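Local coordinates for arginine decarboxylase, A207R protein (Paramecium bursaria Chlorella virus 1, PDB 2NVA), which catalyses the pyridoxal 5'-phosphate-dependent decarboxylation of arginine to agmatine, at residues T92-D97 against D108-D113; Y278-N283 against P337-G342; R182-Y187 against T228-Y233. One frame throughout, in Å; residues are numbered along the deposited sequence.

Contact 1 (T92-D97 against D108-D113); sequences TMKTID and DIATFD
Thr-92 meets the carboxylate of Asp-113 from above its plane. Its OG1 donates a hydrogen bond to Asp-113 OD2 at 2.9 Å, from a position 58° out of that plane. The two side chains cross at about a right angle. Thr-92 OG1 can reach the carboxylate because chi1 of 64° sets it between its own backbone N and carbonyl carbon. The methyl CG2 of Thr-92 then rests 3.6 Å from Thr-111 OG1. Beside the other carboxylate oxygen, Met-93 CE lies 3.8 Å from Asp-113 OD1. OD1 also forms a salt bridge with Arg-272 of the second subunit, and Gly-150 N donates to OD2. The other flat group, the Phe-112 ring, is on a side chain that points away from segment 92-97. It packs on Leu-118, Met-130 and Leu-132.

Lys-94 makes the second polar link. Its chain bends at chi3 (-74°) and again at chi4, which turns the amine back onto the strand. Lys-94 NZ donates to Thr-111 O at 2.7 Å, almost head-on to the carbonyl. On the way, Lys-94 CE passes 3.9 Å from Ala-110 CB.

The segments belong to a beta-alpha-beta unit of the TIM barrel, in which helix 96-105 joins strands 87-89 and 109-112. The Thr-111 side chain is about 6 Å from the bound pyridoxal-agmatine adduct. Lys-94 is a buried residue, and its amine is held by Thr-111 O, His-91 O and a salt bridge to Glu-117. These partners would probably keep it protonated. Asp-113, just past strand 109-112, links the barrel to the second subunit through Arg-272.

Contact 2 (Y278-N283 against P337-G342); sequences YEYFFN and PELHIG
Tyr-280 lays one ring face against Leu-339. Leu-339 CB sits 3.6 Å above the ring plane, offset toward the rim, in a CH-pi contact 4.0 Å from the centroid. The two side chains cross at about a right angle. Leu-339 CD1 reaches on toward Phe-282 CZ, 4.3 Å away. With chi1 of -55°, the Tyr-280 ring swings beside its own backbone N, and its hydroxyl reaches the backbone of 337-342. There Leu-339 N donates to Tyr-280 OH at 3.0 Å, in a nearly straight bond (176°). A water also binds Tyr-280 OH and donates to Pro-337 O at 2.6 Å.

Tyr-278 meets a different side chain. Its CE1 lies 3.6 Å from Glu-338 CD, with ring and carboxylate planes 65° apart. Glu-338 is extended, and its OE2 forms a salt bridge with Lys-271, which also donates to Leu-339 O.

The contact joins strand 277-282 of the mixed sheet, built mostly from the C-terminal part of the chain, to the loop between strands 331-337 and 344-347. The Tyr-280 hydroxyl accepts the N-H of Leu-339 and, through a water, reaches the carbonyl of Pro-337. One phenol thus ties the loop at two points, one direct and one water-mediated.

Contact 3 (R182-Y187 against T228-Y233); sequences RNPEAY and TYMSDY
Met-230 and Pro-184 make the tight centre of this contact, near the N-terminal ends of the two helices. Met-230 SD lies 3.7 Å from Pro-184 CD, and the side chains cross at about a right angle. Bends at chi2 (-59°) and chi3 (-79°) curl the methionine so that its methyl turns toward Tyr-187. Met-230 CE comes within 3.4 Å of Tyr-187 CE2 and also touches Asn-183 N. Met-230 CG lies over the middle of the Tyr-229 ring, so that ring covers the methionine from within its own helix.

The outer side is looser and more polar, and Arg-182 there is exposed to solvent. Tyr-229 OH approaches the edge of the Arg-182 guanidinium, and the ring and guanidinium planes are only 4° apart. The groups lie edge to edge and do not stack. Tyr-229 OH is 3.1 Å from Arg-182 CD, but its polar partner is Asp-220. The same Asp-220 OD2 takes the hydroxyl's hydrogen bond and the salt bridge from Arg-182 NE.

At the other end, Tyr-233 turns its ring edge to the start of helix 184-204. Tyr-233 CD2 is 3.4 Å from Pro-184 O, nearly in the ring plane, and 3.6 Å from Pro-184 CB. Tyr-233 OH donates a weak hydrogen bond to Glu-185 OE2 (3.3 Å). The stronger partner of Glu-185 is Arg-189, bound through OE1.

Helices 184-204 and 229-241 are consecutive helices of the TIM barrel, with strand 210-212 between them in sequence. Tyr-187 OH bonds to Gly-215 O, next to the cofactor-binding Gly-216. Helix 24-37 is another neighbour: its Leu-37 touches Thr-228 and Ser-231.

The three contacts follow one another along the chain, and none nests in or crosses another. Contact 1 closes first, over ten residues that are mostly helix 96-105. Contact 3 comes next and closes forty residues, including most of helix 184-204 and strand 210-212. Both belong to the TIM barrel that binds the cofactor, with centres about 28 Å apart. Contact 2 closes last, over 53 residues, within the mixed sheet built mostly from the C-terminal part of the chain. Its centre is about 47 Å from that of contact 1, on the opposite side of the chain's centre. The dimer brings these two regions together: Met-93 packs on Phe-281 and Ile-96 on Ile-341, both of the second subunit.

Contact 1 (T92-D97 against D108-D113)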
loop_
_atom_site.group_PDB
_atom_site.type_symbol
_atom_site.label_atom_id
_atom_site.label_comp_id
_atom_site.label_asym_id
_atom_site.label_seq_id
_atom_site.Cartn_x
_atom_site.Cartn_y
_atom_site.Cartn_z
ATOM N N THR A 92 17.006 -13.090 -2.613
ATOM C CA THR A 92 17.960 -13.461 -3.672
ATOM C C THR A 92 18.520 -12.266 -4.425
ATOM O O THR A 92 19.466 -12.420 -5.210
ATOM C CB THR A 92 17.356 -14.467 -4.696
ATOM O OG1 THR A 92 16.263 -13.843 -5.383
ATOM C CG2 THR A 92 16.867 -15.744 -3.986
ATOM N N MET A 93 17.950 -11.079 -4.190
ATOM C CA MET A 93 18.408 -9.854 -4.871
ATOM C C MET A 93 18.715 -8.766 -3.841
ATOM O O MET A 93 17.808 -8.120 -3.309
ATOM C CB MET A 93 17.356 -9.373 -5.876
ATOM C CG MET A 93 17.154 -10.328 -7.037
ATOM S SD MET A 93 18.565 -10.256 -8.164
ATOM C CE MET A 93 18.112 -11.502 -9.380
ATOM N N LYS A 94 20.005 -8.578 -3.569
ATOM C CA LYS A 94 20.465 -7.729 -2.470
ATOM C C LYS A 94 21.313 -6.607 -3.052
ATOM O O LYS A 94 22.158 -6.864 -3.913
ATOM C CB LYS A 94 21.320 -8.565 -1.506
ATOM C CG LYS A 94 20.572 -9.731 -0.826
ATOM C CD LYS A 94 21.525 -10.801 -0.252
ATOM C CE LYS A 94 22.160 -11.684 -1.357
ATOM N NZ LYS A 94 21.137 -12.276 -2.302
ATOM N N THR A 95 21.117 -5.375 -2.586
ATOM C CA THR A 95 21.917 -4.282 -3.108
ATOM C C THR A 95 23.374 -4.461 -2.666
ATOM O O THR A 95 23.652 -5.048 -1.619
ATOM C CB THR A 95 21.413 -2.887 -2.662
ATOM O OG1 THR A 95 21.717 -2.687 -1.278
ATOM C CG2 THR A 95 19.899 -2.738 -2.887
ATOM N N ILE A 96 24.280 -3.940 -3.483
ATOM C CA ILE A 96 25.704 -3.934 -3.167
ATOM C C ILE A 96 25.947 -3.300 -1.791
ATOM O O ILE A 96 26.661 -3.868 -0.969
ATOM C CB ILE A 96 26.503 -3.215 -4.265
ATOM C CG1 ILE A 96 26.548 -4.087 -5.526
ATOM C CG2 ILE A 96 27.922 -2.886 -3.778
ATOM C CD1 ILE A 96 27.027 -3.365 -6.793
ATOM N N ASP A 97 25.329 -2.149 -1.522
ATOM C CA ASP A 97 25.541 -1.520 -0.213
ATOM C C ASP A 97 24.991 -2.349 0.951
ATOM O O ASP A 97 25.559 -2.320 2.051
ATOM C CB ASP A 97 24.975 -0.103 -0.179
ATOM C CG ASP A 97 25.846 0.885 -0.913
ATOM O OD1 ASP A 97 25.272 1.827 -1.514
ATOM O OD2 ASP A 97 27.104 0.756 -0.906
ATOM N N ASP A 108 26.297 -13.454 7.248
ATOM C CA ASP A 108 27.127 -14.121 6.251
ATOM C C ASP A 108 26.521 -15.437 5.764
ATOM O O ASP A 108 27.235 -16.378 5.408
ATOM C CB ASP A 108 28.554 -14.338 6.794
ATOM C CG ASP A 108 28.578 -15.140 8.079
ATOM O OD1 ASP A 108 27.493 -15.615 8.501
ATOM O OD2 ASP A 108 29.682 -15.287 8.680
ATOM N N ILE A 109 25.192 -15.493 5.778
ATOM C CA ILE A 109 24.444 -16.552 5.115
ATOM C C ILE A 109 23.377 -15.842 4.293
ATOM O O ILE A 109 22.646 -15.015 4.842
ATOM C CB ILE A 109 23.756 -17.503 6.102
ATOM C CG1 ILE A 109 24.770 -18.085 7.090
ATOM C CG2 ILE A 109 23.043 -18.614 5.327
ATOM C CD1 ILE A 109 24.145 -18.939 8.181
ATOM N N ALA A 110 23.312 -16.139 2.995
ATOM C CA ALA A 110 22.346 -15.480 2.094
ATOM C C ALA A 110 21.928 -16.391 0.957
ATOM O O ALA A 110 22.565 -17.416 0.711
ATOM C CB ALA A 110 22.921 -14.165 1.533
ATOM N N THR A 111 20.844 -16.015 0.281
ATOM C CA THR A 111 20.317 -16.793 -0.837
ATOM C C THR A 111 20.668 -16.142 -2.182
ATOM O O THR A 111 21.028 -14.961 -2.238
ATOM C CB THR A 111 18.776 -16.982 -0.743
ATOM O OG1 THR A 111 18.144 -15.703 -0.650
ATOM C CG2 THR A 111 18.402 -17.818 0.499
ATOM N N PHE A 112 20.596 -16.939 -3.251
ATOM C CA PHE A 112 20.764 -16.426 -4.619
ATOM C C PHE A 112 19.996 -17.297 -5.597
ATOM O O PHE A 112 19.643 -18.445 -5.282
ATOM C CB PHE A 112 22.247 -16.371 -5.029
ATOM C CG PHE A 112 22.856 -17.723 -5.287
ATOM C CD1 PHE A 112 23.098 -18.162 -6.588
ATOM C CD2 PHE A 112 23.184 -18.560 -4.223
ATOM C CE1 PHE A 112 23.662 -19.416 -6.838
ATOM C CE2 PHE A 112 23.740 -19.825 -4.464
ATOM C CZ PHE A 112 23.984 -20.247 -5.773
ATOM N N ASP A 113 19.743 -16.740 -6.779
ATOM C CA ASP A 113 19.131 -17.488 -7.875
ATOM C C ASP A 113 19.619 -17.023 -9.254
ATOM O O ASP A 113 19.016 -17.364 -10.271
ATOM C CB ASP A 113 17.593 -17.455 -7.788
ATOM C CG ASP A 113 17.003 -16.027 -7.902
ATOM O OD1 ASP A 113 17.669 -15.111 -8.461
ATOM O OD2 ASP A 113 15.858 -15.840 -7.422
#

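Contact 2 (Y278-N283 against P337-G342)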
loop_
_atom_site.group_PDB
_atom_site.type_symbol
_atom_site.label_atom_id
_atom_site.label_comp_id
_atom_site.label_asym_id
_atom_site.label_seq_id
_atom_site.Cartn_x
_atom_site.Cartn_y
_atom_site.Cartn_z
ATOM N N TYR A 278 -26.849 -1.648 5.053
ATOM C CA TYR A 278 -26.209 -0.873 6.110
ATOM C C TYR A 278 -24.739 -0.677 5.815
ATOM O O TYR A 278 -23.959 -1.617 5.896
ATOM C CB TYR A 278 -26.393 -1.562 7.461
ATOM C CG TYR A 278 -27.845 -1.584 7.902
ATOM C CD1 TYR A 278 -28.277 -0.802 8.970
ATOM C CD2 TYR A 278 -28.788 -2.373 7.235
ATOM C CE1 TYR A 278 -29.615 -0.803 9.372
ATOM C CE2 TYR A 278 -30.130 -2.383 7.622
ATOM C CZ TYR A 278 -30.539 -1.600 8.690
ATOM O OH TYR A 278 -31.861 -1.611 9.096
ATOM N N GLU A 279 -24.377 0.562 5.488
ATOM C CA GLU A 279 -23.011 0.880 5.087
ATOM C C GLU A 279 -22.281 1.608 6.212
ATOM O O GLU A 279 -22.790 2.585 6.749
ATOM C CB GLU A 279 -23.024 1.734 3.813
ATOM C CG GLU A 279 -23.741 1.075 2.623
ATOM C CD GLU A 279 -24.078 2.040 1.488
ATOM O OE1 GLU A 279 -24.294 3.239 1.748
ATOM O OE2 GLU A 279 -24.169 1.577 0.332
ATOM N N TYR A 280 -21.100 1.112 6.569
ATOM C CA TYR A 280 -20.330 1.678 7.676
ATOM C C TYR A 280 -18.946 2.076 7.224
ATOM O O TYR A 280 -18.347 1.408 6.378
ATOM C CB TYR A 280 -20.194 0.668 8.810
ATOM C CG TYR A 280 -21.520 0.138 9.291
ATOM C CD1 TYR A 280 -22.362 0.922 10.088
ATOM C CD2 TYR A 280 -21.934 -1.149 8.949
ATOM C CE1 TYR A 280 -23.590 0.427 10.533
ATOM C CE2 TYR A 280 -23.164 -1.652 9.378
ATOM C CZ TYR A 280 -23.983 -0.857 10.179
ATOM O OH TYR A 280 -25.186 -1.368 10.615
ATOM N N PHE A 281 -18.439 3.159 7.808
ATOM C CA PHE A 281 -17.084 3.604 7.544
ATOM C C PHE A 281 -16.309 3.523 8.840
ATOM O O PHE A 281 -16.807 3.938 9.881
ATOM C CB PHE A 281 -17.092 5.034 7.007
ATOM C CG PHE A 281 -17.591 5.123 5.608
ATOM C CD1 PHE A 281 -16.708 5.328 4.559
ATOM C CD2 PHE A 281 -18.938 4.934 5.331
ATOM C CE1 PHE A 281 -17.185 5.397 3.230
ATOM C CE2 PHE A 281 -19.423 4.985 4.011
ATOM C CZ PHE A 281 -18.543 5.212 2.970
ATOM N N PHE A 282 -15.107 2.957 8.757
ATOM C CA PHE A 282 -14.243 2.717 9.929
ATOM C C PHE A 282 -13.022 3.612 9.928
ATOM O O PHE A 282 -12.633 4.109 8.874
ATOM C CB PHE A 282 -13.794 1.257 9.955
ATOM C CG PHE A 282 -14.930 0.302 10.222
ATOM C CD1 PHE A 282 -15.208 -0.129 11.535
ATOM C CD2 PHE A 282 -15.757 -0.131 9.175
ATOM C CE1 PHE A 282 -16.268 -0.994 11.787
ATOM C CE2 PHE A 282 -16.829 -0.985 9.421
ATOM C CZ PHE A 282 -17.081 -1.424 10.733
ATOM N N ASN A 283 -12.408 3.803 11.098
ATOM C CA ASN A 283 -11.155 4.570 11.153
ATOM C C ASN A 283 -9.931 3.709 10.800
ATOM O O ASN A 283 -8.831 3.883 11.348
ATOM C CB ASN A 283 -10.993 5.321 12.489
ATOM C CG ASN A 283 -10.925 4.389 13.704
ATOM O OD1 ASN A 283 -11.132 3.174 13.606
ATOM N ND2 ASN A 283 -10.606 4.965 14.857
ATOM N N PRO A 337 -25.182 -7.698 13.436
ATOM C CA PRO A 337 -26.115 -6.868 14.171
ATOM C C PRO A 337 -25.940 -5.420 13.691
ATOM O O PRO A 337 -24.836 -5.044 13.275
ATOM C CB PRO A 337 -25.638 -7.010 15.623
ATOM C CG PRO A 337 -24.956 -8.342 15.672
ATOM C CD PRO A 337 -24.266 -8.437 14.336
ATOM N N GLU A 338 -27.001 -4.631 13.734
ATOM C CA GLU A 338 -26.886 -3.227 13.376
ATOM C C GLU A 338 -25.813 -2.532 14.226
ATOM O O GLU A 338 -25.760 -2.718 15.448
ATOM C CB GLU A 338 -28.222 -2.488 13.522
ATOM C CG GLU A 338 -28.135 -1.061 12.997
ATOM C CD GLU A 338 -29.463 -0.336 12.982
ATOM O OE1 GLU A 338 -30.515 -0.952 13.308
ATOM O OE2 GLU A 338 -29.459 0.862 12.632
ATOM N N LEU A 339 -24.958 -1.744 13.576
ATOM C CA LEU A 339 -23.917 -1.003 14.291
ATOM C C LEU A 339 -24.279 0.488 14.325
ATOM O O LEU A 339 -25.122 0.943 13.545
ATOM C CB LEU A 339 -22.565 -1.187 13.597
ATOM C CG LEU A 339 -22.068 -2.608 13.338
ATOM C CD1 LEU A 339 -20.814 -2.588 12.467
ATOM C CD2 LEU A 339 -21.787 -3.304 14.643
ATOM N N HIS A 340 -23.630 1.233 15.217
ATOM C CA HIS A 340 -23.869 2.662 15.372
ATOM C C HIS A 340 -22.559 3.422 15.414
ATOM O O HIS A 340 -21.537 2.877 15.844
ATOM C CB HIS A 340 -24.681 2.912 16.640
ATOM C CG HIS A 340 -26.012 2.233 16.611
ATOM N ND1 HIS A 340 -26.252 1.040 17.249
ATOM C CD2 HIS A 340 -27.139 2.530 15.928
ATOM C CE1 HIS A 340 -27.492 0.657 17.006
ATOM N NE2 HIS A 340 -28.052 1.550 16.213
ATOM N N ILE A 341 -22.579 4.677 14.953
ATOM C CA ILE A 341 -21.381 5.503 15.037
ATOM C C ILE A 341 -20.882 5.506 16.487
ATOM O O ILE A 341 -21.656 5.770 17.401
ATOM C CB ILE A 341 -21.618 6.930 14.491
ATOM C CG1 ILE A 341 -21.890 6.858 12.980
ATOM C CG2 ILE A 341 -20.435 7.831 14.798
ATOM C CD1 ILE A 341 -22.330 8.185 12.340
ATOM N N GLY A 342 -19.600 5.184 16.678
ATOM C CA GLY A 342 -19.035 5.049 18.031
ATOM C C GLY A 342 -18.818 3.619 18.517
ATOM O O GLY A 342 -18.025 3.403 19.434
HETATM O O HOH W 1 -24.735 -4.077 10.840
#

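Contact 3 (R182-Y187 against T228-Y233)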
loop_
_atom_site.group_PDB
_atom_site.type_symbol
_atom_site.label_atom_id
_atom_site.label_comp_id
_atom_site.label_asym_id
_atom_site.label_seq_id
_atom_site.Cartn_x
_atom_site.Cartn_y
_atom_site.Cartn_z
ATOM N N ARG A 182 -1.564 -24.250 1.933
ATOM C CA ARG A 182 -2.254 -25.334 2.639
ATOM C C ARG A 182 -2.205 -26.608 1.785
ATOM O O ARG A 182 -3.100 -27.447 1.826
ATOM C CB ARG A 182 -3.688 -24.917 2.974
ATOM C CG ARG A 182 -3.774 -23.714 3.909
ATOM C CD ARG A 182 -5.131 -23.653 4.583
ATOM N NE ARG A 182 -5.180 -22.726 5.712
ATOM C CZ ARG A 182 -5.474 -21.434 5.611
ATOM N NH1 ARG A 182 -5.737 -20.881 4.425
ATOM N NH2 ARG A 182 -5.525 -20.676 6.699
ATOM N N ASN A 183 -1.126 -26.745 1.023
ATOM C CA ASN A 183 -0.940 -27.876 0.128
ATOM C C ASN A 183 0.281 -28.690 0.568
ATOM O O ASN A 183 1.416 -28.335 0.203
ATOM C CB ASN A 183 -0.746 -27.337 -1.302
ATOM C CG ASN A 183 -0.496 -28.434 -2.344
ATOM O OD1 ASN A 183 -0.364 -28.138 -3.530
ATOM N ND2 ASN A 183 -0.426 -29.674 -1.917
ATOM N N PRO A 184 0.071 -29.775 1.344
ATOM C CA PRO A 184 1.237 -30.527 1.839
ATOM C C PRO A 184 2.089 -31.192 0.743
ATOM O O PRO A 184 3.303 -31.322 0.906
ATOM C CB PRO A 184 0.610 -31.574 2.767
ATOM C CG PRO A 184 -0.781 -31.758 2.222
ATOM C CD PRO A 184 -1.200 -30.376 1.810
ATOM N N GLU A 185 1.455 -31.602 -0.358
ATOM C CA GLU A 185 2.151 -32.219 -1.498
ATOM C C GLU A 185 3.158 -31.269 -2.154
ATOM O O GLU A 185 4.202 -31.698 -2.648
ATOM C CB GLU A 185 1.118 -32.710 -2.512
ATOM C CG GLU A 185 1.672 -33.494 -3.687
ATOM C CD GLU A 185 2.124 -34.901 -3.351
ATOM O OE1 GLU A 185 3.229 -35.287 -3.800
ATOM O OE2 GLU A 185 1.372 -35.661 -2.680
ATOM N N ALA A 186 2.845 -29.976 -2.143
ATOM C CA ALA A 186 3.760 -28.974 -2.656
ATOM C C ALA A 186 5.095 -28.998 -1.903
ATOM O O ALA A 186 6.144 -28.881 -2.524
ATOM C CB ALA A 186 3.128 -27.584 -2.593
ATOM N N TYR A 187 5.048 -29.127 -0.574
ATOM C CA TYR A 187 6.261 -29.193 0.248
ATOM C C TYR A 187 7.020 -30.490 0.027
ATOM O O TYR A 187 8.253 -30.480 -0.064
ATOM C CB TYR A 187 5.946 -29.023 1.733
ATOM C CG TYR A 187 5.577 -27.605 2.088
ATOM C CD1 TYR A 187 6.530 -26.723 2.614
ATOM C CD2 TYR A 187 4.278 -27.130 1.876
ATOM C CE1 TYR A 187 6.190 -25.399 2.928
ATOM C CE2 TYR A 187 3.938 -25.817 2.190
ATOM C CZ TYR A 187 4.893 -24.961 2.711
ATOM O OH TYR A 187 4.542 -23.665 3.022
ATOM N N THR A 228 -2.008 -30.721 12.256
ATOM C CA THR A 228 -0.693 -31.254 11.873
ATOM C C THR A 228 -0.633 -31.779 10.448
ATOM O O THR A 228 0.321 -32.485 10.094
ATOM C CB THR A 228 -0.222 -32.354 12.833
ATOM O OG1 THR A 228 -1.048 -33.515 12.674
ATOM C CG2 THR A 228 -0.313 -31.874 14.283
ATOM N N TYR A 229 -1.622 -31.423 9.620
ATOM C CA TYR A 229 -1.631 -31.901 8.223
ATOM C C TYR A 229 -0.361 -31.488 7.493
ATOM O O TYR A 229 0.249 -32.327 6.819
ATOM C CB TYR A 229 -2.913 -31.536 7.428
ATOM C CG TYR A 229 -3.121 -30.071 7.051
ATOM C CD1 TYR A 229 -3.190 -29.082 8.029
ATOM C CD2 TYR A 229 -3.315 -29.677 5.707
ATOM C CE1 TYR A 229 -3.404 -27.740 7.696
ATOM C CE2 TYR A 229 -3.544 -28.325 5.365
ATOM C CZ TYR A 229 -3.587 -27.369 6.377
ATOM O OH TYR A 229 -3.768 -26.016 6.110
ATOM N N MET A 230 0.048 -30.227 7.628
ATOM C CA MET A 230 1.229 -29.748 6.927
ATOM C C MET A 230 2.504 -30.369 7.512
ATOM O O MET A 230 3.312 -30.950 6.775
ATOM C CB MET A 230 1.289 -28.207 6.886
ATOM C CG MET A 230 0.075 -27.547 6.181
ATOM S SD MET A 230 -0.139 -28.075 4.455
ATOM C CE MET A 230 1.110 -27.053 3.661
ATOM N N SER A 231 2.644 -30.284 8.834
ATOM C CA SER A 231 3.871 -30.678 9.511
ATOM C C SER A 231 4.194 -32.165 9.395
ATOM O O SER A 231 5.340 -32.518 9.155
ATOM C CB SER A 231 3.856 -30.228 10.977
ATOM O OG SER A 231 2.826 -30.881 11.708
ATOM N N ASP A 232 3.192 -33.034 9.557
ATOM C CA ASP A 232 3.390 -34.489 9.414
ATOM C C ASP A 232 3.949 -34.840 8.049
ATOM O O ASP A 232 4.876 -35.655 7.922
ATOM C CB ASP A 232 2.062 -35.239 9.586
ATOM C CG ASP A 232 1.543 -35.179 10.989
ATOM O OD1 ASP A 232 2.380 -34.997 11.915
ATOM O OD2 ASP A 232 0.295 -35.311 11.180
ATOM N N TYR A 233 3.393 -34.213 7.021
ATOM C CA TYR A 233 3.825 -34.524 5.670
ATOM C C TYR A 233 5.195 -33.933 5.338
ATOM O O TYR A 233 5.997 -34.575 4.664
ATOM C CB TYR A 233 2.751 -34.130 4.647
ATOM C CG TYR A 233 2.759 -34.988 3.398
ATOM C CD1 TYR A 233 2.756 -36.385 3.476
ATOM C CD2 TYR A 233 2.775 -34.396 2.132
ATOM C CE1 TYR A 233 2.762 -37.182 2.301
ATOM C CE2 TYR A 233 2.774 -35.164 0.970
ATOM C CZ TYR A 233 2.764 -36.532 1.042
ATOM O OH TYR A 233 2.786 -37.280 -0.143
#